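Local coordinates for Myo-inositol dehydrogenase (Corynebacterium glutamicum, PDB 3EUW), which probably oxidises myo-inositol at its C2 hydroxyl with NAD+ as cofactor, as a tetrameric member of the Gfo/Idh/MocA oxidoreductase family, at residues Arg125-Ser130 / Lys287-Thr292. Sequence-based numbering, arbitrary orientation.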
ATOM      1  N   ARG A 125       1.556 -24.044   6.685  1.00 13.83           N
ATOM      2  CA  ARG A 125       1.110 -22.656   6.768  1.00 13.39           C
ATOM      3  C   ARG A 125       1.167 -22.086   8.184  1.00 13.61           C
ATOM      4  O   ARG A 125       1.320 -20.879   8.351  1.00 14.27           O
ATOM      5  CB  ARG A 125      -0.289 -22.492   6.155  1.00 14.32           C
ATOM      6  CG  ARG A 125      -0.334 -22.828   4.661  1.00 13.04           C
ATOM      7  CD  ARG A 125      -1.747 -22.755   4.097  1.00 16.70           C
ATOM      8  NE  ARG A 125      -1.825 -23.334   2.764  1.00 16.61           N
ATOM      9  CZ  ARG A 125      -2.881 -23.254   1.956  1.00 18.12           C
ATOM     10  NH1 ARG A 125      -3.977 -22.607   2.334  1.00 14.86           N
ATOM     11  NH2 ARG A 125      -2.843 -23.832   0.763  1.00 15.80           N
ATOM     12  N   ARG A 126       1.066 -22.934   9.200  1.00 12.37           N
ATOM     13  CA  ARG A 126       1.153 -22.430  10.573  1.00 12.78           C
ATOM     14  C   ARG A 126       2.540 -21.850  10.817  1.00 14.20           C
ATOM     15  O   ARG A 126       2.720 -20.996  11.682  1.00 14.82           O
ATOM     16  CB  ARG A 126       0.947 -23.550  11.600  1.00 15.22           C
ATOM     17  CG  ARG A 126      -0.388 -24.250  11.548  1.00 13.82           C
ATOM     18  CD  ARG A 126      -0.625 -24.962  12.865  1.00 13.39           C
ATOM     19  NE  ARG A 126      -1.899 -25.665  12.892  1.00 14.11           N
ATOM     20  CZ  ARG A 126      -2.478 -26.118  13.999  1.00 14.70           C
ATOM     21  NH1 ARG A 126      -1.890 -25.945  15.182  1.00 14.07           N
ATOM     22  NH2 ARG A 126      -3.656 -26.711  13.931  1.00 13.83           N
ATOM     23  N   PHE A 127       3.514 -22.316  10.036  1.00 14.50           N
ATOM     24  CA  PHE A 127       4.893 -21.880  10.206  1.00 14.35           C
ATOM     25  C   PHE A 127       5.286 -20.691   9.352  1.00 14.38           C
ATOM     26  O   PHE A 127       6.444 -20.277   9.339  1.00 13.08           O
ATOM     27  CB  PHE A 127       5.826 -23.077   9.981  1.00 15.10           C
ATOM     28  CG  PHE A 127       5.563 -24.217  10.931  1.00 14.86           C
ATOM     29  CD1 PHE A 127       6.159 -24.245  12.194  1.00 15.82           C
ATOM     30  CD2 PHE A 127       4.650 -25.213  10.599  1.00 14.40           C
ATOM     31  CE1 PHE A 127       5.843 -25.246  13.109  1.00 16.26           C
ATOM     32  CE2 PHE A 127       4.324 -26.221  11.507  1.00 14.77           C
ATOM     33  CZ  PHE A 127       4.919 -26.239  12.764  1.00 15.77           C
ATOM     34  N   ASP A 128       4.313 -20.133   8.644  1.00 14.95           N
ATOM     35  CA  ASP A 128       4.564 -18.948   7.835  1.00 14.10           C
ATOM     36  C   ASP A 128       4.792 -17.783   8.801  1.00 13.15           C
ATOM     37  O   ASP A 128       3.979 -17.557   9.700  1.00 13.60           O
ATOM     38  CB  ASP A 128       3.361 -18.621   6.957  1.00 12.85           C
ATOM     39  CG  ASP A 128       3.574 -17.354   6.147  1.00 12.36           C
ATOM     40  OD1 ASP A 128       4.550 -17.323   5.371  1.00 11.12           O
ATOM     41  OD2 ASP A 128       2.781 -16.400   6.290  1.00 11.75           O
ATOM     42  N   PRO A 129       5.892 -17.029   8.632  1.00 11.82           N
ATOM     43  CA  PRO A 129       6.142 -15.906   9.547  1.00 12.67           C
ATOM     44  C   PRO A 129       4.934 -14.979   9.731  1.00 11.08           C
ATOM     45  O   PRO A 129       4.543 -14.690  10.867  1.00 11.75           O
ATOM     46  CB  PRO A 129       7.349 -15.192   8.915  1.00  9.78           C
ATOM     47  CG  PRO A 129       8.110 -16.330   8.287  1.00 13.06           C
ATOM     48  CD  PRO A 129       7.002 -17.200   7.675  1.00 10.86           C
ATOM     49  N   SER A 130       4.339 -14.536   8.622  1.00 10.11           N
ATOM     50  CA  SER A 130       3.182 -13.638   8.686  1.00 11.19           C
ATOM     51  C   SER A 130       2.004 -14.283   9.416  1.00 11.03           C
ATOM     52  O   SER A 130       1.513 -13.747  10.400  1.00 12.02           O
ATOM     53  CB  SER A 130       2.749 -13.206   7.278  1.00 11.79           C
ATOM     54  OG  SER A 130       3.812 -12.570   6.584  1.00 13.33           O
ATOM     55  N   LYS A 287      11.043 -24.366   6.097  1.00 16.23           N
ATOM     56  CA  LYS A 287      12.269 -24.404   6.876  1.00 17.40           C
ATOM     57  C   LYS A 287      11.945 -24.342   8.367  1.00 19.03           C
ATOM     58  O   LYS A 287      12.549 -25.056   9.180  1.00 18.42           O
ATOM     59  CB  LYS A 287      13.182 -23.238   6.477  1.00 17.54           C
ATOM     60  CG  LYS A 287      13.826 -23.408   5.101  1.00 18.30           C
ATOM     61  CD  LYS A 287      14.653 -22.187   4.678  1.00 19.88           C
ATOM     62  CE  LYS A 287      15.445 -22.464   3.399  1.00 19.30           C
ATOM     63  NZ  LYS A 287      14.575 -22.884   2.267  1.00 22.23           N
ATOM     64  N   ALA A 288      10.981 -23.495   8.724  1.00 17.78           N
ATOM     65  CA  ALA A 288      10.603 -23.349  10.119  1.00 16.79           C
ATOM     66  C   ALA A 288       9.923 -24.624  10.589  1.00 17.52           C
ATOM     67  O   ALA A 288      10.095 -25.046  11.728  1.00 19.53           O
ATOM     68  CB  ALA A 288       9.681 -22.154  10.295  1.00 15.92           C
ATOM     69  N   GLU A 289       9.152 -25.240   9.702  1.00 18.06           N
ATOM     70  CA  GLU A 289       8.466 -26.469  10.045  1.00 18.71           C
ATOM     71  C   GLU A 289       9.497 -27.567  10.332  1.00 20.42           C
ATOM     72  O   GLU A 289       9.348 -28.328  11.284  1.00 20.98           O
ATOM     73  CB  GLU A 289       7.553 -26.909   8.901  1.00 17.57           C
ATOM     74  CG  GLU A 289       6.686 -28.123   9.217  1.00 17.72           C
ATOM     75  CD  GLU A 289       5.769 -28.489   8.061  1.00 15.43           C
ATOM     76  OE1 GLU A 289       6.283 -28.925   7.008  1.00 17.48           O
ATOM     77  OE2 GLU A 289       4.537 -28.334   8.193  1.00 13.61           O
ATOM     78  N   LEU A 290      10.543 -27.636   9.510  1.00 20.98           N
ATOM     79  CA  LEU A 290      11.575 -28.646   9.693  1.00 21.25           C
ATOM     80  C   LEU A 290      12.297 -28.450  11.031  1.00 21.25           C
ATOM     81  O   LEU A 290      12.532 -29.411  11.761  1.00 21.36           O
ATOM     82  CB  LEU A 290      12.579 -28.591   8.539  1.00 21.35           C
ATOM     83  CG  LEU A 290      13.580 -29.747   8.452  1.00 20.78           C
ATOM     84  CD1 LEU A 290      12.839 -31.072   8.293  1.00 18.42           C
ATOM     85  CD2 LEU A 290      14.501 -29.516   7.286  1.00 19.48           C
ATOM     86  N   ALA A 291      12.632 -27.202  11.347  1.00 20.10           N
ATOM     87  CA  ALA A 291      13.327 -26.883  12.589  1.00 19.71           C
ATOM     88  C   ALA A 291      12.504 -27.329  13.792  1.00 19.79           C
ATOM     89  O   ALA A 291      13.039 -27.861  14.756  1.00 17.79           O
ATOM     90  CB  ALA A 291      13.601 -25.383  12.670  1.00 20.74           C
ATOM     91  N   THR A 292      11.199 -27.101  13.728  1.00 18.99           N
ATOM     92  CA  THR A 292      10.307 -27.487  14.808  1.00 19.29           C
ATOM     93  C   THR A 292      10.264 -29.003  14.941  1.00 20.26           C
ATOM     94  O   THR A 292      10.094 -29.536  16.040  1.00 21.62           O
ATOM     95  CB  THR A 292       8.893 -26.919  14.560  1.00 17.54           C
ATOM     96  OG1 THR A 292       8.972 -25.494  14.608  1.00 20.08           O
ATOM     97  CG2 THR A 292       7.904 -27.381  15.610  1.00 14.43           C
TER
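Phe-127 lays one face of its ring against helix 283-299, over the turn that runs from Ala-288 to Thr-292. The tight part is a CH-pi contact: Glu-289 CA stands 3.9 Å from the ring centroid, 16° off the ring normal. CG of Phe-127 lies anti to its carbonyl carbon (chi1 -59°), which carries the ring from the 3-10 segment that ends at Phe-127 to the helix. The extended Glu-289 side chain (CG anti to N) crosses the ring at about a right angle. Its CB is 3.8 Å from Phe-127 CD2 and its CG equally near Phe-127 CE2; OE2 follows at 3.9 Å from Phe-127 CE2, the carboxylate plane turned 70° from the ring. Along the CD1-CE1 side of the ring, Thr-292 OG1 comes obliquely to within 3.5 Å of Phe-127 CE1. The hydroxyl's hydrogen bond goes to Ala-288 O of its own helix (3.1 Å from OG1), which accepts Thr-292 N from the opposite face of its carbonyl plane. Met-120 of strand 119-121 touches Phe-127, Glu-289 and Thr-292 alike. Packing is looser on the Ala-288 side, where its CB meets Phe-127 CB at 4.0 Å and Phe-127 O at 3.9 Å and both residues are partly exposed. Asp-128 caps helix 129-139 by OD2 to Phe-131 N and makes a salt bridge to Arg-281 through OD1. The arrangement is an aromatic residue packed on a helix where the chain passes from the last strand of the Rossmann sheet towards the C-terminal domain of a Gfo/Idh/MocA dehydrogenase.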